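Local coordinates for histidine acid phosphatase (Bifidobacterium longum subsp. infantis, PDB 6RXD), which probably hydrolyses phosphate esters of inositol phosphates such as phytate, as a histidine acid phosphatase of the multiple inositol polyphosphate phosphatase subfamily, at residues Lys152-Asn155 against Glu156-Gly160; Ala219-Ala222 against Thr223-Gly226; Thr327-Phe330 against Asp331-Phe334; Leu375-Phe378 against Leu379-Asp383. One frame throughout, in Å; residues are numbered along the deposited sequence. Where two conformers were deposited one is given.

Interaction 1 (Lys152-Asn155 against Glu156-Gly160); sequences KGFN and EASGG
Ser158 OG approaches the Phe154 ring obliquely, 4.1 Å from Phe154 CD2. At the edge of this ring, in its plane, sits Asn155 OD1. With CG anti to the backbone N (chi1 -175°) and beside its own carbonyl carbon, the ring packs on Ile133 and Tyr135 of strand 132-137. It also meets Phe123 edge-to-face. The amide of Asn155 is tied to Ser158 through one water, which donates to Asn155 OD1 and to Ser158 OG. The hydroxyl of Ser158 in turn donates to Phe154 O at 2.8 Å, one turn back in the helix. Its chi1 of 52° sets OG between the backbone N and the carbonyl carbon, where it can fold back over the helix end. Ser158 N makes a weak bond to the same oxygen.

Here helix 141-157 ends in a Schellman motif, with Gly159 at positive phi as the C-prime residue. Gly160 N donates to Asn155 O at 2.8 Å, and Gly159 N bonds to Glu156 O at 3.2 Å. Before the end the helix is regular: Glu156 N bonds to Lys152 O at 2.9 Å and Ala157 N to Gly153 O at 3.0 Å. On the flank facing helix 102-118, Lys152 and Glu156 touch Tyr109, while Ala157 and Ser158 touch Tyr116.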
loop_
_atom_site.group_PDB
_atom_site.type_symbol
_atom_site.label_atom_id
_atom_site.label_comp_id
_atom_site.label_asym_id
_atom_site.label_seq_id
_atom_site.Cartn_x
_atom_site.Cartn_y
_atom_site.Cartn_z
ATOM N N LYS A 152 -2.066 19.513 -1.042
ATOM C CA LYS A 152 -2.276 20.512 -0.002
ATOM C C LYS A 152 -1.027 20.746 0.840
ATOM O O LYS A 152 -0.658 21.887 1.109
ATOM C CB LYS A 152 -3.434 20.088 0.893
ATOM C CG LYS A 152 -3.788 21.080 1.974
ATOM C CD LYS A 152 -5.051 20.630 2.686
ATOM C CE LYS A 152 -6.068 20.100 1.682
ATOM N NZ LYS A 152 -7.366 19.735 2.314
ATOM N N GLY A 153 -0.377 19.660 1.254
ATOM C CA GLY A 153 0.844 19.762 2.027
ATOM C C GLY A 153 1.967 20.411 1.244
ATOM O O GLY A 153 2.699 21.242 1.779
ATOM N N PHE A 154 2.112 20.017 -0.017
ATOM C CA PHE A 154 3.137 20.578 -0.883
ATOM C C PHE A 154 2.922 22.079 -1.034
ATOM O O PHE A 154 3.871 22.871 -0.948
ATOM C CB PHE A 154 3.072 19.891 -2.254
ATOM C CG PHE A 154 4.172 20.295 -3.206
ATOM C CD1 PHE A 154 5.290 19.487 -3.370
ATOM C CD2 PHE A 154 4.066 21.458 -3.966
ATOM C CE1 PHE A 154 6.294 19.838 -4.252
ATOM C CE2 PHE A 154 5.073 21.818 -4.853
ATOM C CZ PHE A 154 6.187 21.003 -4.995
ATOM N N ASN A 155 1.678 22.473 -1.274
ATOM C CA ASN A 155 1.371 23.885 -1.469
ATOM C C ASN A 155 1.534 24.726 -0.204
ATOM O O ASN A 155 1.959 25.877 -0.282
ATOM C CB ASN A 155 -0.036 24.062 -2.041
ATOM C CG ASN A 155 -0.126 23.649 -3.495
ATOM O OD1 ASN A 155 0.872 23.662 -4.221
ATOM N ND2 ASN A 155 -1.328 23.283 -3.934
ATOM N N GLU A 156 1.195 24.161 0.954
ATOM C CA GLU A 156 1.393 24.868 2.215
ATOM C C GLU A 156 2.885 25.096 2.456
ATOM O O GLU A 156 3.299 26.188 2.843
ATOM C CB GLU A 156 0.764 24.094 3.383
ATOM C CG GLU A 156 0.494 24.929 4.640
ATOM C CD GLU A 156 1.716 25.107 5.527
ATOM O OE1 GLU A 156 2.724 24.405 5.313
ATOM O OE2 GLU A 156 1.666 25.946 6.452
ATOM N N ALA A 157 3.693 24.067 2.212
ATOM C CA ALA A 157 5.129 24.166 2.446
ATOM C C ALA A 157 5.805 25.195 1.534
ATOM O O ALA A 157 6.823 25.779 1.895
ATOM C CB ALA A 157 5.792 22.793 2.284
ATOM N N SER A 158 5.240 25.406 0.351
ATOM C CA SER A 158 5.839 26.309 -0.624
ATOM C C SER A 158 5.086 27.630 -0.686
ATOM O O SER A 158 5.328 28.445 -1.578
ATOM C CB SER A 158 5.869 25.669 -2.009
ATOM O OG SER A 158 4.595 25.178 -2.377
ATOM N N GLY A 159 4.159 27.829 0.248
ATOM C CA GLY A 159 3.429 29.085 0.334
ATOM C C GLY A 159 2.627 29.425 -0.909
ATOM O O GLY A 159 2.473 30.604 -1.254
ATOM N N GLY A 160 2.120 28.395 -1.582
ATOM C CA GLY A 160 1.273 28.575 -2.749
ATOM C C GLY A 160 1.986 28.987 -4.028
ATOM O O GLY A 160 1.340 29.227 -5.050
HETATM O O HOH W 1 2.568 25.968 -4.017
#

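Interaction 2 (Ala219-Ala222 against Thr223-Gly226); sequences ANDA and TIAG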
loop_
_atom_site.group_PDB
_atom_site.type_symbol
_atom_site.label_atom_id
_atom_site.label_comp_id
_atom_site.label_asym_id
_atom_site.label_seq_id
_atom_site.Cartn_x
_atom_site.Cartn_y
_atom_site.Cartn_z
ATOM N N ALA A 219 -5.035 -16.701 -11.316
ATOM C CA ALA A 219 -6.267 -17.457 -11.122
ATOM C C ALA A 219 -6.044 -18.955 -11.295
ATOM O O ALA A 219 -6.697 -19.763 -10.629
ATOM C CB ALA A 219 -7.361 -16.973 -12.071
ATOM N N ASN A 220 -5.122 -19.320 -12.181
ATOM C CA ASN A 220 -4.961 -20.713 -12.584
ATOM C C ASN A 220 -3.631 -21.366 -12.237
ATOM O O ASN A 220 -3.410 -22.513 -12.590
ATOM C CB ASN A 220 -5.181 -20.847 -14.095
ATOM C CG ASN A 220 -6.571 -20.457 -14.507
ATOM O OD1 ASN A 220 -7.547 -20.849 -13.869
ATOM N ND2 ASN A 220 -6.673 -19.655 -15.559
ATOM N N ASP A 221 -2.741 -20.650 -11.556
ATOM C CA ASP A 221 -1.419 -21.212 -11.283
ATOM C C ASP A 221 -1.462 -22.272 -10.181
ATOM O O ASP A 221 -1.949 -22.017 -9.079
ATOM C CB ASP A 221 -0.421 -20.110 -10.923
ATOM C CG ASP A 221 0.982 -20.649 -10.728
ATOM O OD1 ASP A 221 1.719 -20.805 -11.732
ATOM O OD2 ASP A 221 1.337 -20.939 -9.570
ATOM N N ALA A 222 -0.936 -23.457 -10.490
ATOM C CA ALA A 222 -1.008 -24.598 -9.579
ATOM C C ALA A 222 -0.114 -24.433 -8.351
ATOM O O ALA A 222 -0.455 -24.907 -7.267
ATOM C CB ALA A 222 -0.664 -25.893 -10.318
ATOM N N THR A 223 1.031 -23.776 -8.520
ATOM C CA THR A 223 1.954 -23.604 -7.402
ATOM C C THR A 223 1.374 -22.651 -6.376
ATOM O O THR A 223 1.358 -22.949 -5.181
ATOM C CB THR A 223 3.331 -23.117 -7.867
ATOM O OG1 THR A 223 3.866 -24.066 -8.794
ATOM C CG2 THR A 223 4.279 -22.991 -6.680
ATOM N N ILE A 224 0.893 -21.501 -6.844
ATOM C CA ILE A 224 0.248 -20.536 -5.953
ATOM C C ILE A 224 -0.939 -21.165 -5.225
ATOM O O ILE A 224 -1.092 -20.991 -4.017
ATOM C CB ILE A 224 -0.184 -19.256 -6.715
ATOM C CG1 ILE A 224 1.058 -18.485 -7.162
ATOM C CG2 ILE A 224 -1.084 -18.376 -5.848
ATOM C CD1 ILE A 224 0.814 -17.395 -8.211
ATOM N N ALA A 225 -1.768 -21.905 -5.956
ATOM C CA ALA A 225 -2.937 -22.547 -5.370
ATOM C C ALA A 225 -2.530 -23.557 -4.299
ATOM O O ALA A 225 -3.126 -23.596 -3.221
ATOM C CB ALA A 225 -3.777 -23.222 -6.452
ATOM N N GLY A 226 -1.513 -24.362 -4.593
ATOM C CA GLY A 226 -1.069 -25.381 -3.654
ATOM C C GLY A 226 -0.408 -24.787 -2.422
ATOM O O GLY A 226 -0.634 -25.259 -1.312
HETATM O O HOH W 2 2.802 -23.551 -11.150
#
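Asp221 caps the start of helix 222-232 by taking the backbone N-H of Ile224 on its side chain. It occupies the N-cap position, directly after helix 206-220, so the two helices are joined by a very short link. Asp221 CB lies 4.0 Å from Ile224 CD1. CG is anti to the backbone N (chi1 -176°), which swings the carboxylate over the first turn of the new helix. Asp221 OD2 then accepts from Ile224 N at 2.8 Å. The bond is almost straight, 173° at the hydrogen, and the donor comes in nearly along the C-O axis of the carboxylate. Thr223 N lies 3.0 Å from Asp221 OD2. Ile224 CG1 also touches Asp221 OD2, at 3.4 Å.

The other oxygen, OD1, faces a different set of partners. It is hydrogen-bonded to Tyr361 OH, in a loop that also touches Thr223 and Ile224. A water donates to OD1 and sits 2.6 Å from Thr223 OG1, so it links the two side chains. A negative carboxylate here would be expected to interact favourably with the N-terminal end of the helix dipole. The side chain of Ile224 comes near those of Glu228 and Glu356, which are seen as zinc ligands in a structure of this protein, although no zinc is bound to them in this model. After the cap the helical bonds begin: Ala225 N donates to Asp221 O, and Gly226 N reaches Ala222 O at 2.9 Å.

Interaction 3 (Thr327-Phe330 against Asp331-Phe334); sequences TFAF and DQYF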
loop_
_atom_site.group_PDB
_atom_site.type_symbol
_atom_site.label_atom_id
_atom_site.label_comp_id
_atom_site.label_asym_id
_atom_site.label_seq_id
_atom_site.Cartn_x
_atom_site.Cartn_y
_atom_site.Cartn_z
ATOM N N THR A 327 -14.321 5.416 21.089
ATOM C CA THR A 327 -13.021 4.798 21.294
ATOM C C THR A 327 -13.092 3.282 21.121
ATOM O O THR A 327 -14.158 2.672 21.212
ATOM C CB THR A 327 -12.427 5.132 22.670
ATOM O OG1 THR A 327 -13.258 4.576 23.697
ATOM C CG2 THR A 327 -12.332 6.640 22.856
ATOM N N PHE A 328 -11.941 2.685 20.845
ATOM C CA PHE A 328 -11.841 1.236 20.739
ATOM C C PHE A 328 -10.420 0.852 21.136
ATOM O O PHE A 328 -9.493 1.651 20.997
ATOM C CB PHE A 328 -12.211 0.735 19.326
ATOM C CG PHE A 328 -11.781 1.665 18.210
ATOM C CD1 PHE A 328 -10.567 1.480 17.555
ATOM C CD2 PHE A 328 -12.598 2.727 17.818
ATOM C CE1 PHE A 328 -10.167 2.351 16.537
ATOM C CE2 PHE A 328 -12.215 3.592 16.799
ATOM C CZ PHE A 328 -10.998 3.410 16.156
ATOM N N ALA A 329 -10.253 -0.366 21.646
ATOM C CA ALA A 329 -8.965 -0.792 22.173
ATOM C C ALA A 329 -8.691 -2.251 21.826
ATOM O O ALA A 329 -8.561 -3.107 22.708
ATOM C CB ALA A 329 -8.920 -0.578 23.687
ATOM N N PHE A 330 -8.613 -2.536 20.529
ATOM C CA PHE A 330 -8.379 -3.904 20.073
ATOM C C PHE A 330 -6.969 -4.384 20.385
ATOM O O PHE A 330 -6.720 -5.599 20.462
ATOM C CB PHE A 330 -8.688 -4.035 18.582
ATOM C CG PHE A 330 -10.154 -3.936 18.263
ATOM C CD1 PHE A 330 -10.994 -5.021 18.471
ATOM C CD2 PHE A 330 -10.699 -2.759 17.765
ATOM C CE1 PHE A 330 -12.352 -4.943 18.195
ATOM C CE2 PHE A 330 -12.062 -2.675 17.481
ATOM C CZ PHE A 330 -12.889 -3.762 17.704
ATOM N N ASP A 331 -6.049 -3.444 20.597
ATOM C CA ASP A 331 -4.687 -3.834 20.937
ATOM C C ASP A 331 -4.610 -4.623 22.243
ATOM O O ASP A 331 -3.672 -5.392 22.437
ATOM C CB ASP A 331 -3.736 -2.630 20.950
ATOM C CG ASP A 331 -4.191 -1.532 21.872
ATOM O OD1 ASP A 331 -5.418 -1.368 22.048
ATOM O OD2 ASP A 331 -3.316 -0.823 22.414
ATOM N N GLN A 332 -5.609 -4.471 23.116
ATOM C CA GLN A 332 -5.604 -5.195 24.382
ATOM C C GLN A 332 -5.695 -6.708 24.210
ATOM O O GLN A 332 -5.352 -7.450 25.133
ATOM C CB GLN A 332 -6.767 -4.760 25.260
ATOM C CG GLN A 332 -8.074 -5.364 24.798
ATOM C CD GLN A 332 -9.233 -4.898 25.619
ATOM O OE1 GLN A 332 -9.529 -5.472 26.666
ATOM N NE2 GLN A 332 -9.905 -3.848 25.154
ATOM N N TYR A 333 -6.147 -7.169 23.043
ATOM C CA TYR A 333 -6.267 -8.603 22.795
ATOM C C TYR A 333 -5.000 -9.170 22.185
ATOM O O TYR A 333 -4.911 -10.375 21.941
ATOM C CB TYR A 333 -7.436 -8.906 21.844
ATOM C CG TYR A 333 -8.769 -8.371 22.324
ATOM C CD1 TYR A 333 -9.311 -8.789 23.536
ATOM C CD2 TYR A 333 -9.497 -7.475 21.547
ATOM C CE1 TYR A 333 -10.533 -8.304 23.976
ATOM C CE2 TYR A 333 -10.727 -6.992 21.975
ATOM C CZ TYR A 333 -11.230 -7.404 23.191
ATOM O OH TYR A 333 -12.450 -6.931 23.636
ATOM N N PHE A 334 -4.018 -8.307 21.945
ATOM C CA PHE A 334 -2.798 -8.747 21.265
ATOM C C PHE A 334 -1.530 -8.392 22.043
ATOM O O PHE A 334 -0.510 -8.035 21.453
ATOM C CB PHE A 334 -2.752 -8.162 19.853
ATOM C CG PHE A 334 -3.830 -8.703 18.945
ATOM C CD1 PHE A 334 -3.613 -9.858 18.210
ATOM C CD2 PHE A 334 -5.070 -8.072 18.847
ATOM C CE1 PHE A 334 -4.598 -10.367 17.367
ATOM C CE2 PHE A 334 -6.071 -8.585 18.016
ATOM C CZ PHE A 334 -5.825 -9.732 17.273
#
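A short 3-10 turn, in the loop between helices 301-317 and 339-357, brings Ala329 and Gln332 together. Gln332 N donates to Ala329 O at 3.3 Å, from well above the carbonyl plane. The side chain of Gln332 was modelled in two conformers, and what follows for it holds for the one given. There Gln332 NE2 also donates to Ala329 O, at 2.9 Å and from the opposite face of the carbonyl plane. The oxygen lies in the plane of the side-chain amide. The side chain doubles back in this way with chi1 at 77° and CG between the backbone N and the carbonyl carbon. In this conformer NE2 is also hydrogen-bonded to Glu80 OE2, and CG lies over the centre of one face of the Tyr333 ring.

The next carbonyl repeats the 3-10 pattern: Tyr333 N donates to Phe330 O at 3.1 Å. The same oxygen lies in the plane of the Phe334 ring at its edge, 3.4 Å from CD2. The side chains of Phe330 and Tyr333 cross obliquely, with CD1 of Phe330 4.0 Å from CE2 of Tyr333.

Around the turn, Phe330 packs on Leu308 and Leu311 of helix 301-317. Tyr333 touches Phe81 of helix 75-95 and bonds through OH to Asn84. Phe334 stacks on Tyr312 and touches Ala342 and Phe345 of helix 339-357.

Interaction 4 (Leu375-Phe378 against Leu379-Asp383); sequences LDDF and LNTID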
loop_
_atom_site.group_PDB
_atom_site.type_symbol
_atom_site.label_atom_id
_atom_site.label_comp_id
_atom_site.label_asym_id
_atom_site.label_seq_id
_atom_site.Cartn_x
_atom_site.Cartn_y
_atom_site.Cartn_z
ATOM N N LEU A 375 7.798 1.319 -14.289
ATOM C CA LEU A 375 9.249 1.484 -14.363
ATOM C C LEU A 375 9.633 2.164 -15.682
ATOM O O LEU A 375 10.474 3.062 -15.694
ATOM C CB LEU A 375 9.962 0.138 -14.210
ATOM C CG LEU A 375 11.492 0.181 -14.315
ATOM C CD1 LEU A 375 12.079 1.232 -13.370
ATOM C CD2 LEU A 375 12.051 -1.200 -13.996
ATOM N N ASP A 376 9.001 1.758 -16.782
ATOM C CA ASP A 376 9.202 2.447 -18.059
ATOM C C ASP A 376 8.905 3.936 -17.919
ATOM O O ASP A 376 9.663 4.771 -18.409
ATOM C CB ASP A 376 8.300 1.872 -19.164
ATOM C CG ASP A 376 8.756 0.509 -19.661
ATOM O OD1 ASP A 376 9.887 0.083 -19.342
ATOM O OD2 ASP A 376 7.969 -0.129 -20.399
ATOM N N ASP A 377 7.806 4.281 -17.258
ATOM C CA ASP A 377 7.433 5.688 -17.150
ATOM C C ASP A 377 8.348 6.459 -16.201
ATOM O O ASP A 377 8.579 7.659 -16.394
ATOM C CB ASP A 377 5.980 5.854 -16.694
ATOM C CG ASP A 377 5.410 7.198 -17.092
ATOM O OD1 ASP A 377 5.401 7.490 -18.306
ATOM O OD2 ASP A 377 5.002 7.977 -16.202
ATOM N N PHE A 378 8.858 5.778 -15.179
ATOM C CA PHE A 378 9.819 6.405 -14.263
ATOM C C PHE A 378 11.031 6.882 -15.054
ATOM O O PHE A 378 11.572 7.958 -14.798
ATOM C CB PHE A 378 10.243 5.447 -13.138
ATOM C CG PHE A 378 9.592 5.737 -11.807
ATOM C CD1 PHE A 378 10.361 6.160 -10.720
ATOM C CD2 PHE A 378 8.221 5.602 -11.642
ATOM C CE1 PHE A 378 9.775 6.432 -9.486
ATOM C CE2 PHE A 378 7.618 5.871 -10.405
ATOM C CZ PHE A 378 8.400 6.288 -9.331
ATOM N N LEU A 379 11.445 6.097 -16.038
ATOM C CA LEU A 379 12.608 6.464 -16.842
ATOM C C LEU A 379 12.219 7.436 -17.949
ATOM O O LEU A 379 12.936 8.400 -18.229
ATOM C CB LEU A 379 13.268 5.210 -17.425
ATOM C CG LEU A 379 13.886 4.303 -16.352
ATOM C CD1 LEU A 379 14.147 2.904 -16.896
ATOM C CD2 LEU A 379 15.173 4.907 -15.781
ATOM N N ASN A 380 11.071 7.189 -18.575
ATOM C CA ASN A 380 10.638 8.014 -19.703
ATOM C C ASN A 380 10.370 9.469 -19.332
ATOM O O ASN A 380 10.616 10.368 -20.133
ATOM C CB ASN A 380 9.396 7.419 -20.372
ATOM C CG ASN A 380 9.709 6.201 -21.219
ATOM O OD1 ASN A 380 10.852 5.987 -21.619
ATOM N ND2 ASN A 380 8.687 5.395 -21.502
ATOM N N THR A 381 9.835 9.703 -18.140
ATOM C CA THR A 381 9.563 11.072 -17.715
ATOM C C THR A 381 10.857 11.815 -17.375
ATOM O O THR A 381 10.917 13.044 -17.485
ATOM C CB THR A 381 8.554 11.163 -16.537
ATOM O OG1 THR A 381 9.065 10.457 -15.407
ATOM C CG2 THR A 381 7.191 10.600 -16.922
ATOM N N ILE A 382 11.888 11.081 -16.963
ATOM C CA ILE A 382 13.198 11.694 -16.793
ATOM C C ILE A 382 13.705 12.128 -18.168
ATOM O O ILE A 382 14.131 13.270 -18.342
ATOM C CB ILE A 382 14.212 10.744 -16.131
ATOM C CG1 ILE A 382 13.793 10.443 -14.697
ATOM C CG2 ILE A 382 15.613 11.367 -16.131
ATOM C CD1 ILE A 382 14.624 9.311 -14.045
ATOM N N ASP A 383 13.649 11.225 -19.147
ATOM C CA ASP A 383 14.066 11.572 -20.506
ATOM C C ASP A 383 13.325 12.803 -21.033
ATOM O O ASP A 383 13.938 13.686 -21.642
ATOM C CB ASP A 383 13.848 10.402 -21.470
ATOM C CG ASP A 383 14.855 9.291 -21.291
ATOM O OD1 ASP A 383 15.977 9.545 -20.797
ATOM O OD2 ASP A 383 14.517 8.145 -21.664
HETATM O O HOH W 3 5.951 5.733 -20.239
#
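Leu379 meets Leu375 one turn back in helix 372-386. Leu379 CD1 lies 4.4 Å from Leu375 CD1, a loose apolar touch along one flank. CG of Leu379 is anti to the carbonyl carbon (chi1 -66°), and that brings Leu379 CG to 3.7 Å from Leu375 O. Trp448 of strand 445-453 packs on both leucines.

Phe378 is buried, and its ring meets Trp448 edge-to-face. Ile382 CG1 touches Phe378 O at 3.3 Å. Ile382 N stands 3.8 Å from Phe378 O, too far for the usual helical bond.

Asp377 and Thr381 cross at about a right angle. The carboxylate touches the threonine methyl: Asp377 OD2 lies 3.5 Å from Thr381 CG2. OD2 also forms a salt bridge with Arg396, and this probably favours the charged form of the aspartate. OD1 takes a bond from a water, and the water accepts from Asn380 ND2 at 3.0 Å. Thr381 N donates to Asp377 O at 3.0 Å. Thr381 OG1 is hydrogen-bonded to Tyr38 OH.

Asn380 N bonds to Asp376 O at 2.8 Å, and Leu379 N adds a weak bond to the same oxygen. One side of the helix carries the apolar residues Leu375, Phe378, Leu379 and Ile382, and Asp376 and Asn380 lie on another. This is the pattern of an amphipathic alpha-helix laid against the central mixed sheet of the histidine phosphatase fold.

How the interactions relate
From the N terminus, the four contacts follow in series, and none nests in or crosses another. Each lies within one unbroken stretch of chain, so none closes a long loop. Interaction 1 ends helix 141-157 beside the central sheet. Interaction 2 joins helix 206-220 to helix 222-232, on the opposite side of the chain's centre, about 47 Å from interaction 1, centre to centre. Interaction 3 shapes the loop between helices 301-317 and 339-357 and packs it on both. Interaction 4 lies within helix 372-386, against strands 34-44 and 445-453. Even the nearest pair, interactions 1 and 4, stays about 15 Å apart between nearest atoms.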